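Local coordinates for phenazine biosynthesis protein, PhzF family (Bacillus anthracis, PDB 3EDN) that is of unproven function but is probably an enzyme related to the PhzF proteins of phenazine biosynthesis, with a diaminopimelate epimerase-like fold, at residues N194-P199 with G213-S218; F7-F12 with A289-E294; I59-F64 with G79-L84; K129-S134 with P186-E191. One frame throughout, in Å; residues are numbered along the deposited sequence.

Contact 1 of 4, residues N194-P199 with G213-S218; sequences NASIHP and GRHFSS
I197 and F216 form one antiparallel hydrogen-bonded pair, with I197 N to F216 O at 3.0 Å and F216 N to I197 O at 2.9 Å. R214 N adds a third backbone bond, to P199 O at 3.1 Å. The main side-chain link joins two histidines. H198 ND1 and H215 ND1 share a nearly straight hydrogen bond of 2.7 Å; either ring could be the donor. Each nitrogen sits at the edge of the other ring, in its plane. The ring planes are turned 55° apart and meet rim to rim, so neither ring covers the other. H198 swings CG away from its own backbone N (chi1 -158°), which brings ND1 to H215 and sets R214 O 3.1 Å above the centre of the H198 ring. The two segments belong to the beta hairpin of strands 196-201 and 211-216, and both histidines also pack on A232 of helix 230-244. Along the strand, S196 lays CB against F216 O. Its OG bonds T164 OG1 and only brushes H215 CE1. P199 CG meets the F216 ring at CE2, 4.0 Å away, with the two side chains nearly at right angles. F216 CZ in turn sits over one face of the R214 guanidinium, which makes a salt bridge to E225 and bonds C175 O. At the hairpin's open end S218 CB packs on N194 O at 3.1 Å, while S218 OG bonds Y220 N.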
loop_
_atom_site.group_PDB
_atom_site.type_symbol
_atom_site.label_atom_id
_atom_site.label_comp_id
_atom_site.label_asym_id
_atom_site.label_seq_id
_atom_site.Cartn_x
_atom_site.Cartn_y
_atom_site.Cartn_z
ATOM N N ASN A 194 -29.917 9.506 1.434
ATOM C CA ASN A 194 -29.035 8.421 1.024
ATOM C C ASN A 194 -29.063 7.218 1.961
ATOM O O ASN A 194 -28.208 6.349 1.868
ATOM C CB ASN A 194 -27.591 8.916 0.849
ATOM C CG ASN A 194 -26.893 9.181 2.170
ATOM O OD1 ASN A 194 -27.513 9.615 3.147
ATOM N ND2 ASN A 194 -25.583 8.928 2.202
ATOM N N ALA A 195 -30.048 7.163 2.857
ATOM C CA ALA A 195 -30.171 6.003 3.753
ATOM C C ALA A 195 -30.614 4.762 2.993
ATOM O O ALA A 195 -31.330 4.851 2.003
ATOM C CB ALA A 195 -31.150 6.297 4.882
ATOM N N SER A 196 -30.200 3.588 3.477
ATOM C CA SER A 196 -30.785 2.337 3.021
ATOM C C SER A 196 -32.134 2.163 3.724
ATOM O O SER A 196 -32.459 2.903 4.666
ATOM C CB SER A 196 -29.874 1.180 3.410
ATOM O OG SER A 196 -29.575 1.260 4.793
ATOM N N ILE A 197 -32.921 1.198 3.255
ATOM C CA ILE A 197 -34.201 0.872 3.876
ATOM C C ILE A 197 -34.220 -0.582 4.339
ATOM O O ILE A 197 -33.965 -1.497 3.553
ATOM C CB ILE A 197 -35.409 1.141 2.926
ATOM C CG1 ILE A 197 -35.448 2.627 2.544
ATOM C CG2 ILE A 197 -36.721 0.720 3.623
ATOM C CD1 ILE A 197 -36.597 3.013 1.603
ATOM N N HIS A 198 -34.531 -0.776 5.625
ATOM C CA HIS A 198 -34.452 -2.099 6.219
ATOM C C HIS A 198 -35.759 -2.489 6.916
ATOM O O HIS A 198 -35.911 -2.315 8.141
ATOM C CB HIS A 198 -33.298 -2.150 7.222
ATOM C CG HIS A 198 -32.813 -3.543 7.479
ATOM N ND1 HIS A 198 -31.666 -4.045 6.906
ATOM C CD2 HIS A 198 -33.354 -4.559 8.195
ATOM C CE1 HIS A 198 -31.495 -5.297 7.291
ATOM N NE2 HIS A 198 -32.515 -5.641 8.059
ATOM N N PRO A 199 -36.716 -3.016 6.142
ATOM C CA PRO A 199 -37.986 -3.446 6.727
ATOM C C PRO A 199 -37.789 -4.606 7.689
ATOM O O PRO A 199 -36.879 -5.426 7.507
ATOM C CB PRO A 199 -38.806 -3.878 5.511
ATOM C CG PRO A 199 -38.153 -3.184 4.333
ATOM C CD PRO A 199 -36.679 -3.191 4.681
ATOM N N GLY A 213 -35.420 -9.261 9.094
ATOM C CA GLY A 213 -35.298 -8.053 8.268
ATOM C C GLY A 213 -34.884 -8.358 6.828
ATOM O O GLY A 213 -34.485 -9.495 6.506
ATOM N N ARG A 214 -34.993 -7.347 5.972
ATOM C CA ARG A 214 -34.508 -7.386 4.592
ATOM C C ARG A 214 -33.787 -6.065 4.380
ATOM O O ARG A 214 -34.157 -5.051 4.984
ATOM C CB ARG A 214 -35.663 -7.460 3.577
ATOM C CG ARG A 214 -36.025 -8.841 3.058
ATOM C CD ARG A 214 -36.923 -8.756 1.829
ATOM N NE ARG A 214 -36.269 -9.071 0.552
ATOM C CZ ARG A 214 -36.962 -9.412 -0.528
ATOM N NH1 ARG A 214 -38.288 -9.474 -0.443
ATOM N NH2 ARG A 214 -36.356 -9.705 -1.680
ATOM N N HIS A 215 -32.757 -6.051 3.536
ATOM C CA HIS A 215 -31.964 -4.838 3.377
ATOM C C HIS A 215 -31.952 -4.341 1.939
ATOM O O HIS A 215 -31.398 -4.995 1.051
ATOM C CB HIS A 215 -30.522 -5.069 3.860
ATOM C CG HIS A 215 -29.749 -3.803 4.031
ATOM N ND1 HIS A 215 -29.860 -3.020 5.156
ATOM C CD2 HIS A 215 -28.884 -3.163 3.207
ATOM C CE1 HIS A 215 -29.071 -1.963 5.036
ATOM N NE2 HIS A 215 -28.470 -2.030 3.861
ATOM N N PHE A 216 -32.530 -3.161 1.731
ATOM C CA PHE A 216 -32.543 -2.549 0.412
ATOM C C PHE A 216 -31.573 -1.366 0.340
ATOM O O PHE A 216 -31.661 -0.428 1.129
ATOM C CB PHE A 216 -33.965 -2.120 0.043
ATOM C CG PHE A 216 -34.949 -3.261 0.015
ATOM C CD1 PHE A 216 -34.607 -4.473 -0.567
ATOM C CD2 PHE A 216 -36.215 -3.120 0.575
ATOM C CE1 PHE A 216 -35.527 -5.524 -0.594
ATOM C CE2 PHE A 216 -37.153 -4.148 0.538
ATOM C CZ PHE A 216 -36.813 -5.364 -0.034
ATOM N N SER A 217 -30.661 -1.419 -0.629
ATOM C CA SER A 217 -29.553 -0.475 -0.706
ATOM C C SER A 217 -30.049 0.928 -1.015
ATOM O O SER A 217 -31.152 1.116 -1.534
ATOM C CB SER A 217 -28.573 -0.908 -1.795
ATOM O OG SER A 217 -28.193 -2.262 -1.636
ATOM N N SER A 218 -29.232 1.919 -0.689
ATOM C CA SER A 218 -29.617 3.291 -0.980
ATOM C C SER A 218 -29.646 3.480 -2.493
ATOM O O SER A 218 -29.153 2.640 -3.255
ATOM C CB SER A 218 -28.641 4.276 -0.342
ATOM O OG SER A 218 -27.491 4.424 -1.147
#

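Contact 2 of 4, residues F7-F12 with A289-E294; sequences FHYDAF and AVYVKE
H8 O takes two backbone donors, V292 N at 2.8 Å and K293 N at 3.2 Å. H8 N returns a bond to K293 O, and D10 and V290 exchange a reciprocal pair. Side-chain polar bonds use both nitrogens of the H8 ring. K293 NZ donates to H8 ND1 at 2.9 Å, in the ring plane. H8 NE2 donates to D10 OD1 at 2.8 Å, reaching it from about 41° out of the carboxylate plane. The ring is thus held at two corners, and D10 OD2 is bonded to G19 N. CH-pi contacts cover three rings. V292 CB sits 3.6 Å over the centre of the H8 ring. On the face shared by F7, Y9 and Y291, the CA of Y291 covers the Y9 ring. E294 CG lies over the F7 ring, and the carboxylate stacks on that ring with planes 21° apart. Y291 also turns its ring edge toward the face of Y9, in an offset edge-to-face pair. Y291 CG is anti to the backbone N (chi1 170°), which also brings Y291 CE1 to the edge of the F7 ring, 3.9 Å from F7 CD1. V292 and K293 opposite H8 make a classic beta bulge, in an antiparallel pairing of strand 3-11 with the C-terminal strand 282-298.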
loop_
_atom_site.group_PDB
_atom_site.type_symbol
_atom_site.label_atom_id
_atom_site.label_comp_id
_atom_site.label_asym_id
_atom_site.label_seq_id
_atom_site.Cartn_x
_atom_site.Cartn_y
_atom_site.Cartn_z
ATOM N N PHE A 7 -9.425 -16.613 -0.448
ATOM C CA PHE A 7 -10.486 -17.418 0.135
ATOM C C PHE A 7 -11.811 -16.680 0.088
ATOM O O PHE A 7 -11.870 -15.444 0.134
ATOM C CB PHE A 7 -10.133 -17.810 1.574
ATOM C CG PHE A 7 -9.031 -18.817 1.655
ATOM C CD1 PHE A 7 -9.317 -20.161 1.787
ATOM C CD2 PHE A 7 -7.705 -18.412 1.583
ATOM C CE1 PHE A 7 -8.301 -21.093 1.846
ATOM C CE2 PHE A 7 -6.693 -19.338 1.629
ATOM C CZ PHE A 7 -6.995 -20.678 1.773
ATOM N N HIS A 8 -12.866 -17.458 -0.063
ATOM C CA HIS A 8 -14.228 -16.974 0.055
ATOM C C HIS A 8 -14.811 -17.627 1.307
ATOM O O HIS A 8 -14.907 -18.859 1.367
ATOM C CB HIS A 8 -14.992 -17.412 -1.189
ATOM C CG HIS A 8 -16.466 -17.175 -1.138
ATOM N ND1 HIS A 8 -17.297 -17.567 -2.166
ATOM C CD2 HIS A 8 -17.261 -16.594 -0.206
ATOM C CE1 HIS A 8 -18.545 -17.251 -1.865
ATOM N NE2 HIS A 8 -18.552 -16.658 -0.685
ATOM N N TYR A 9 -15.121 -16.808 2.324
ATOM C CA TYR A 9 -15.896 -17.251 3.492
ATOM C C TYR A 9 -17.192 -16.483 3.454
ATOM O O TYR A 9 -17.207 -15.326 3.023
ATOM C CB TYR A 9 -15.160 -16.929 4.812
ATOM C CG TYR A 9 -14.172 -17.995 5.204
ATOM C CD1 TYR A 9 -13.045 -18.235 4.425
ATOM C CD2 TYR A 9 -14.369 -18.781 6.340
ATOM C CE1 TYR A 9 -12.142 -19.226 4.764
ATOM C CE2 TYR A 9 -13.469 -19.775 6.694
ATOM C CZ TYR A 9 -12.346 -19.983 5.897
ATOM O OH TYR A 9 -11.450 -20.978 6.222
ATOM N N ASP A 10 -18.280 -17.122 3.883
ATOM C CA ASP A 10 -19.549 -16.394 4.034
ATOM C C ASP A 10 -19.700 -16.008 5.491
ATOM O O ASP A 10 -19.600 -16.865 6.367
ATOM C CB ASP A 10 -20.751 -17.237 3.604
ATOM C CG ASP A 10 -21.090 -17.074 2.130
ATOM O OD1 ASP A 10 -20.401 -16.318 1.414
ATOM O OD2 ASP A 10 -22.076 -17.721 1.720
ATOM N N ALA A 11 -19.894 -14.715 5.746
ATOM C CA ALA A 11 -20.100 -14.218 7.115
ATOM C C ALA A 11 -21.564 -14.324 7.551
ATOM O O ALA A 11 -22.490 -14.256 6.719
ATOM C CB ALA A 11 -19.644 -12.777 7.223
ATOM N N PHE A 12 -21.761 -14.461 8.866
ATOM C CA PHE A 12 -23.092 -14.499 9.502
ATOM C C PHE A 12 -23.925 -15.707 9.075
ATOM O O PHE A 12 -25.160 -15.632 8.956
ATOM C CB PHE A 12 -23.874 -13.201 9.258
ATOM C CG PHE A 12 -23.161 -11.956 9.710
ATOM C CD1 PHE A 12 -22.761 -11.809 11.033
ATOM C CD2 PHE A 12 -22.947 -10.901 8.833
ATOM C CE1 PHE A 12 -22.109 -10.640 11.462
ATOM C CE2 PHE A 12 -22.303 -9.758 9.252
ATOM C CZ PHE A 12 -21.904 -9.618 10.563
ATOM N N ALA A 289 -19.068 -17.767 10.799
ATOM C CA ALA A 289 -18.805 -17.733 9.354
ATOM C C ALA A 289 -18.473 -19.138 8.900
ATOM O O ALA A 289 -18.362 -20.066 9.708
ATOM C CB ALA A 289 -17.654 -16.778 9.027
ATOM N N VAL A 290 -18.295 -19.301 7.594
ATOM C CA VAL A 290 -18.046 -20.630 7.041
ATOM C C VAL A 290 -17.220 -20.531 5.760
ATOM O O VAL A 290 -17.436 -19.642 4.944
ATOM C CB VAL A 290 -19.374 -21.399 6.788
ATOM C CG1 VAL A 290 -20.183 -20.749 5.681
ATOM C CG2 VAL A 290 -19.118 -22.848 6.460
ATOM N N TYR A 291 -16.264 -21.449 5.614
ATOM C CA TYR A 291 -15.488 -21.593 4.378
ATOM C C TYR A 291 -16.417 -21.902 3.214
ATOM O O TYR A 291 -17.303 -22.759 3.334
ATOM C CB TYR A 291 -14.520 -22.767 4.552
ATOM C CG TYR A 291 -13.820 -23.197 3.276
ATOM C CD1 TYR A 291 -12.620 -22.597 2.884
ATOM C CD2 TYR A 291 -14.357 -24.185 2.459
ATOM C CE1 TYR A 291 -11.971 -22.983 1.717
ATOM C CE2 TYR A 291 -13.724 -24.570 1.281
ATOM C CZ TYR A 291 -12.516 -23.977 0.937
ATOM O OH TYR A 291 -11.867 -24.357 -0.239
ATOM N N VAL A 292 -16.190 -21.218 2.092
ATOM C CA VAL A 292 -16.914 -21.527 0.869
ATOM C C VAL A 292 -15.974 -22.125 -0.192
ATOM O O VAL A 292 -16.187 -23.262 -0.662
ATOM C CB VAL A 292 -17.691 -20.321 0.312
ATOM C CG1 VAL A 292 -18.419 -20.727 -0.953
ATOM C CG2 VAL A 292 -18.679 -19.814 1.371
ATOM N N LYS A 293 -14.945 -21.368 -0.571
ATOM C CA LYS A 293 -13.979 -21.864 -1.550
ATOM C C LYS A 293 -12.668 -21.109 -1.499
ATOM O O LYS A 293 -12.549 -20.085 -0.817
ATOM C CB LYS A 293 -14.546 -21.771 -2.981
ATOM C CG LYS A 293 -14.893 -20.362 -3.471
ATOM C CD LYS A 293 -15.443 -20.431 -4.879
ATOM C CE LYS A 293 -15.822 -19.060 -5.398
ATOM N NZ LYS A 293 -17.166 -18.656 -4.863
ATOM N N GLU A 294 -11.681 -21.634 -2.237
ATOM C CA GLU A 294 -10.402 -20.970 -2.406
ATOM C C GLU A 294 -10.070 -20.992 -3.883
ATOM O O GLU A 294 -10.394 -21.957 -4.575
ATOM C CB GLU A 294 -9.315 -21.719 -1.629
ATOM C CG GLU A 294 -7.953 -21.075 -1.759
ATOM C CD GLU A 294 -6.816 -21.967 -1.318
ATOM O OE1 GLU A 294 -7.062 -23.076 -0.778
ATOM O OE2 GLU A 294 -5.653 -21.537 -1.497
#

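Contact 3 of 4, residues I59-F64 with G79-L84; sequences IRMRYF and GTIYAL. With SO4 (sulfate ion), chain O.
I59 CD1 touches two side chains of the helix. I59 CD1 meets I81 CD1 at 3.8 Å and L84 CD1 at 4.1 Å, and it approaches L84 tip to tip. Selenomethionine M61 also reaches the helix tip to tip, at T80. Its chain bends at the last torsion (chi3 70°), which sets M61 CE 3.6 Å from T80 CB. M61 SE stays close to T80 CG2, at 4.1 Å, and lies a looser 4.4 Å from I81 CD1. The interface is purely van der Waals. T80 OG1 touches M61 CE but spends its bond on G76 O, one turn back in the helix. The two arginines, R60 and R62, point to the other face. R62 NH2 bonds sulfate O2 at 2.8 Å, with the oxygen in the guanidinium plane. K101 NZ of the same chain and E34 N of the second subunit also bond this sulfate, which probably comes from the crystallisation liquor. R62 makes a salt bridge to E69, while R62 and R60 bond E33 and D29 O of the second subunit, so this face belongs to the dimer contact. The axes of strand 59-64 and the helical segment 79-84 pass 11.5 Å apart, at 135°. The strand runs between strand 48-52, antiparallel to it, and strand 95-100, parallel to it. Helix 74-86 packs on the side of I59 and M61, while F64 packs on helix 33-43.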
loop_
_atom_site.group_PDB
_atom_site.type_symbol
_atom_site.label_atom_id
_atom_site.label_comp_id
_atom_site.label_asym_id
_atom_site.label_seq_id
_atom_site.Cartn_x
_atom_site.Cartn_y
_atom_site.Cartn_z
ATOM N N ILE A 59 -2.910 -7.559 14.737
ATOM C CA ILE A 59 -2.871 -7.564 13.281
ATOM C C ILE A 59 -3.405 -6.251 12.753
ATOM O O ILE A 59 -3.966 -5.459 13.505
ATOM C CB ILE A 59 -3.688 -8.727 12.655
ATOM C CG1 ILE A 59 -5.189 -8.533 12.897
ATOM C CG2 ILE A 59 -3.244 -10.069 13.208
ATOM C CD1 ILE A 59 -6.057 -9.473 12.034
ATOM N N ARG A 60 -3.198 -6.024 11.458
ATOM C CA ARG A 60 -3.791 -4.906 10.746
ATOM C C ARG A 60 -4.658 -5.499 9.637
ATOM O O ARG A 60 -4.384 -6.592 9.131
ATOM C CB ARG A 60 -2.692 -4.005 10.174
ATOM C CG ARG A 60 -3.147 -2.836 9.322
ATOM C CD ARG A 60 -1.976 -1.835 9.163
ATOM N NE ARG A 60 -0.790 -2.454 8.551
ATOM C CZ ARG A 60 -0.457 -2.321 7.267
ATOM N NH1 ARG A 60 -1.195 -1.584 6.451
ATOM N NH2 ARG A 60 0.631 -2.929 6.796
HETATM N N MSE A 61 -5.721 -4.796 9.269
HETATM C CA MSE A 61 -6.565 -5.257 8.170
HETATM C C MSE A 61 -6.876 -4.098 7.261
HETATM O O MSE A 61 -7.156 -3.004 7.733
HETATM C CB MSE A 61 -7.893 -5.797 8.698
HETATM C CG MSE A 61 -7.854 -7.214 9.181
HETATM SE SE MSE A 61 -9.673 -7.903 9.419
HETATM C CE MSE A 61 -10.179 -8.028 7.665
ATOM N N ARG A 62 -6.854 -4.335 5.955
ATOM C CA ARG A 62 -7.394 -3.363 5.008
ATOM C C ARG A 62 -8.558 -4.013 4.275
ATOM O O ARG A 62 -8.560 -5.237 4.047
ATOM C CB ARG A 62 -6.309 -2.853 4.053
ATOM C CG ARG A 62 -5.261 -1.989 4.769
ATOM C CD ARG A 62 -4.124 -1.555 3.842
ATOM N NE ARG A 62 -4.498 -0.448 2.984
ATOM C CZ ARG A 62 -3.641 0.294 2.289
ATOM N NH1 ARG A 62 -2.321 0.053 2.347
ATOM N NH2 ARG A 62 -4.106 1.298 1.554
ATOM N N TYR A 63 -9.533 -3.188 3.900
ATOM C CA TYR A 63 -10.808 -3.659 3.344
ATOM C C TYR A 63 -11.040 -2.982 1.995
ATOM O O TYR A 63 -10.963 -1.757 1.919
ATOM C CB TYR A 63 -11.942 -3.246 4.271
ATOM C CG TYR A 63 -11.770 -3.609 5.743
ATOM C CD1 TYR A 63 -12.134 -4.878 6.231
ATOM C CD2 TYR A 63 -11.318 -2.664 6.666
ATOM C CE1 TYR A 63 -12.015 -5.182 7.571
ATOM C CE2 TYR A 63 -11.185 -2.977 8.019
ATOM C CZ TYR A 63 -11.549 -4.224 8.469
ATOM O OH TYR A 63 -11.438 -4.543 9.810
ATOM N N PHE A 64 -11.302 -3.754 0.941
ATOM C CA PHE A 64 -11.523 -3.158 -0.380
ATOM C C PHE A 64 -12.775 -3.694 -1.044
ATOM O O PHE A 64 -13.024 -4.894 -1.015
ATOM C CB PHE A 64 -10.356 -3.477 -1.323
ATOM C CG PHE A 64 -9.088 -2.764 -1.000
ATOM C CD1 PHE A 64 -8.733 -1.618 -1.703
ATOM C CD2 PHE A 64 -8.234 -3.246 -0.011
ATOM C CE1 PHE A 64 -7.551 -0.942 -1.426
ATOM C CE2 PHE A 64 -7.054 -2.587 0.263
ATOM C CZ PHE A 64 -6.711 -1.427 -0.446
ATOM N N GLY A 79 -15.773 -12.576 8.880
ATOM C CA GLY A 79 -15.304 -13.683 8.059
ATOM C C GLY A 79 -13.806 -13.909 8.189
ATOM O O GLY A 79 -13.330 -15.052 8.280
ATOM N N THR A 80 -13.054 -12.819 8.222
ATOM C CA THR A 80 -11.582 -12.925 8.220
ATOM C C THR A 80 -11.047 -13.460 9.543
ATOM O O THR A 80 -10.220 -14.378 9.564
ATOM C CB THR A 80 -10.915 -11.590 7.862
ATOM O OG1 THR A 80 -11.341 -11.182 6.554
ATOM C CG2 THR A 80 -9.392 -11.702 7.865
ATOM N N ILE A 81 -11.526 -12.916 10.658
ATOM C CA ILE A 81 -11.064 -13.427 11.940
ATOM C C ILE A 81 -11.540 -14.867 12.139
ATOM O O ILE A 81 -10.801 -15.694 12.658
ATOM C CB ILE A 81 -11.470 -12.536 13.115
ATOM C CG1 ILE A 81 -10.975 -11.109 12.897
ATOM C CG2 ILE A 81 -10.925 -13.107 14.437
ATOM C CD1 ILE A 81 -9.499 -11.009 12.561
ATOM N N TYR A 82 -12.770 -15.180 11.744
ATOM C CA TYR A 82 -13.215 -16.568 11.813
ATOM C C TYR A 82 -12.247 -17.491 11.037
ATOM O O TYR A 82 -11.840 -18.556 11.527
ATOM C CB TYR A 82 -14.626 -16.702 11.228
ATOM C CG TYR A 82 -15.113 -18.128 11.261
ATOM C CD1 TYR A 82 -15.842 -18.621 12.343
ATOM C CD2 TYR A 82 -14.801 -19.002 10.226
ATOM C CE1 TYR A 82 -16.264 -19.941 12.383
ATOM C CE2 TYR A 82 -15.237 -20.326 10.250
ATOM C CZ TYR A 82 -15.954 -20.785 11.332
ATOM O OH TYR A 82 -16.350 -22.103 11.331
ATOM N N ALA A 83 -11.909 -17.108 9.810
ATOM C CA ALA A 83 -11.013 -17.934 9.006
ATOM C C ALA A 83 -9.638 -18.078 9.655
ATOM O O ALA A 83 -9.093 -19.186 9.746
ATOM C CB ALA A 83 -10.892 -17.350 7.616
ATOM N N LEU A 84 -9.078 -16.970 10.126
ATOM C CA LEU A 84 -7.771 -17.058 10.797
ATOM C C LEU A 84 -7.830 -17.985 12.000
ATOM O O LEU A 84 -6.953 -18.826 12.200
ATOM C CB LEU A 84 -7.277 -15.678 11.237
ATOM C CG LEU A 84 -6.918 -14.672 10.149
ATOM C CD1 LEU A 84 -6.756 -13.276 10.704
ATOM C CD2 LEU A 84 -5.606 -15.091 9.472
HETATM S S SO4 O . -2.432 4.534 1.388
HETATM O O1 SO4 O . -0.983 4.600 1.541
HETATM O O2 SO4 O . -2.800 3.470 0.464
HETATM O O3 SO4 O . -3.046 4.313 2.692
HETATM O O4 SO4 O . -2.867 5.821 0.842
#

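Contact 4 of 4, residues K129-S134 with P186-E191; sequences KDFAGS and PSVLKE
F131 meets the other segment with one end of its ring. F131 CE1 lies 3.6 Å from V188 O, which sits at the ring edge near the ring plane. F131 CZ touches V188 CG1 at 4.1 Å, and F131 CE1 also touches L189 CD2 at 4.0 Å. The F131 and L189 side chains cross at about a right angle. V188 O has a polar partner too. One water donates to V188 O at 2.9 Å and accepts from S134 N at 2.9 Å, so it bridges the two segments where they do not bond directly. At the outer end K129 CD passes 4.1 Å from E191 OE2. K129 NZ is 4.4 Å from E191 OE2, beyond salt-bridge range, so any attraction is probably weak. The next shell packs round the ring. F131 holds CG anti to its backbone N (chi1 169°), and the chain then folds back so that G133 N lies 3.5 Å above the centre of the F131 ring. Y157 packs on F131, L189 and E191 and is tied to K129 by backbone bonding, as I155 is to F131. L138 packs on F131 and V188. S134 OG caps E137 N, which makes S134 the N-cap of helix 135-141. The link from strand 127-130 into this capped helix thus packs on V188 and L189 of segment 186-191.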
loop_
_atom_site.group_PDB
_atom_site.type_symbol
_atom_site.label_atom_id
_atom_site.label_comp_id
_atom_site.label_asym_id
_atom_site.label_seq_id
_atom_site.Cartn_x
_atom_site.Cartn_y
_atom_site.Cartn_z
ATOM N N LYS A 129 -33.769 8.902 14.533
ATOM C CA LYS A 129 -34.574 10.082 14.184
ATOM C C LYS A 129 -35.932 9.591 13.691
ATOM O O LYS A 129 -35.995 8.596 12.977
ATOM C CB LYS A 129 -33.898 10.863 13.060
ATOM C CG LYS A 129 -32.473 11.274 13.350
ATOM C CD LYS A 129 -31.856 12.037 12.168
ATOM C CE LYS A 129 -30.500 12.645 12.530
ATOM N NZ LYS A 129 -30.635 13.841 13.433
ATOM N N ASP A 130 -37.024 10.274 14.041
ATOM C CA ASP A 130 -38.337 9.852 13.546
ATOM C C ASP A 130 -38.451 10.083 12.040
ATOM O O ASP A 130 -37.862 11.014 11.503
ATOM C CB ASP A 130 -39.484 10.551 14.296
ATOM C CG ASP A 130 -39.884 9.822 15.576
ATOM O OD1 ASP A 130 -39.125 8.947 16.057
ATOM O OD2 ASP A 130 -40.979 10.117 16.113
ATOM N N PHE A 131 -39.168 9.198 11.362
ATOM C CA PHE A 131 -39.451 9.373 9.952
ATOM C C PHE A 131 -40.726 10.184 9.835
ATOM O O PHE A 131 -41.772 9.762 10.329
ATOM C CB PHE A 131 -39.620 8.017 9.266
ATOM C CG PHE A 131 -40.170 8.116 7.876
ATOM C CD1 PHE A 131 -39.371 8.554 6.832
ATOM C CD2 PHE A 131 -41.484 7.768 7.610
ATOM C CE1 PHE A 131 -39.872 8.646 5.550
ATOM C CE2 PHE A 131 -41.998 7.856 6.329
ATOM C CZ PHE A 131 -41.190 8.299 5.293
ATOM N N ALA A 132 -40.633 11.340 9.181
ATOM C CA ALA A 132 -41.769 12.255 9.111
ATOM C C ALA A 132 -42.389 12.341 7.722
ATOM O O ALA A 132 -43.291 13.151 7.494
ATOM C CB ALA A 132 -41.358 13.634 9.595
ATOM N N GLY A 133 -41.909 11.509 6.803
ATOM C CA GLY A 133 -42.380 11.508 5.418
ATOM C C GLY A 133 -43.695 10.778 5.224
ATOM O O GLY A 133 -44.409 10.487 6.187
ATOM N N SER A 134 -44.014 10.471 3.971
ATOM C CA SER A 134 -45.268 9.807 3.652
ATOM C C SER A 134 -45.149 8.292 3.756
ATOM O O SER A 134 -44.353 7.673 3.051
ATOM C CB SER A 134 -45.731 10.183 2.243
ATOM O OG SER A 134 -46.738 9.293 1.795
ATOM N N PRO A 186 -34.571 8.495 -2.345
ATOM C CA PRO A 186 -34.239 9.865 -1.940
ATOM C C PRO A 186 -35.435 10.815 -1.864
ATOM O O PRO A 186 -35.447 11.718 -1.023
ATOM C CB PRO A 186 -33.259 10.328 -3.029
ATOM C CG PRO A 186 -32.632 9.081 -3.507
ATOM C CD PRO A 186 -33.739 8.053 -3.476
ATOM N N SER A 187 -36.428 10.610 -2.727
ATOM C CA SER A 187 -37.601 11.484 -2.742
ATOM C C SER A 187 -38.519 11.230 -1.552
ATOM O O SER A 187 -39.245 12.131 -1.119
ATOM C CB SER A 187 -38.379 11.349 -4.058
ATOM O OG SER A 187 -38.996 10.077 -4.164
ATOM N N VAL A 188 -38.477 10.008 -1.026
ATOM C CA VAL A 188 -39.308 9.616 0.108
ATOM C C VAL A 188 -38.608 9.934 1.423
ATOM O O VAL A 188 -39.248 10.312 2.399
ATOM C CB VAL A 188 -39.643 8.107 0.074
ATOM C CG1 VAL A 188 -40.408 7.699 1.334
ATOM C CG2 VAL A 188 -40.436 7.757 -1.187
ATOM N N LEU A 189 -37.288 9.787 1.434
ATOM C CA LEU A 189 -36.489 9.949 2.653
ATOM C C LEU A 189 -35.867 11.336 2.766
ATOM O O LEU A 189 -34.651 11.476 2.673
ATOM C CB LEU A 189 -35.375 8.893 2.702
ATOM C CG LEU A 189 -35.817 7.431 2.547
ATOM C CD1 LEU A 189 -34.613 6.503 2.471
ATOM C CD2 LEU A 189 -36.755 7.022 3.678
ATOM N N LYS A 190 -36.702 12.351 2.989
ATOM C CA LYS A 190 -36.249 13.750 2.957
ATOM C C LYS A 190 -35.094 14.038 3.916
ATOM O O LYS A 190 -34.126 14.722 3.561
ATOM C CB LYS A 190 -37.407 14.698 3.277
ATOM C CG LYS A 190 -38.657 14.459 2.465
ATOM C CD LYS A 190 -38.400 14.634 0.983
ATOM C CE LYS A 190 -39.715 14.703 0.228
ATOM N NZ LYS A 190 -39.491 14.963 -1.218
ATOM N N GLU A 191 -35.209 13.516 5.134
ATOM C CA GLU A 191 -34.254 13.824 6.191
ATOM C C GLU A 191 -32.872 13.241 5.902
ATOM O O GLU A 191 -31.851 13.897 6.138
ATOM C CB GLU A 191 -34.781 13.328 7.543
ATOM C CG GLU A 191 -33.842 13.579 8.717
ATOM C CD GLU A 191 -33.729 15.042 9.096
ATOM O OE1 GLU A 191 -34.505 15.869 8.572
ATOM O OE2 GLU A 191 -32.858 15.364 9.932
HETATM O O HOH W 1 -41.950 11.319 2.050
#

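Overall arrangement
Contact 2 opens first, at residues 7-12, and closes last, at 289-294. The other three contacts fall within this span and come in series, with no crossing. Contact 3 closes a short loop from strand 59-64 to helix 74-86. Contact 4 then spans 129-134 to 186-191, and contact 1 follows at once, closing a hairpin by 218. Contacts 2 and 3 lie on one side of the chain's centre and touch where Y9 packs on Y82 and A83. Contacts 4 and 1 lie on the other side, where L189 packs on A195 and I197. The centres of contacts 2 and 4 are about 37 Å apart. The long C-terminal strand brings the chain back to its first strand.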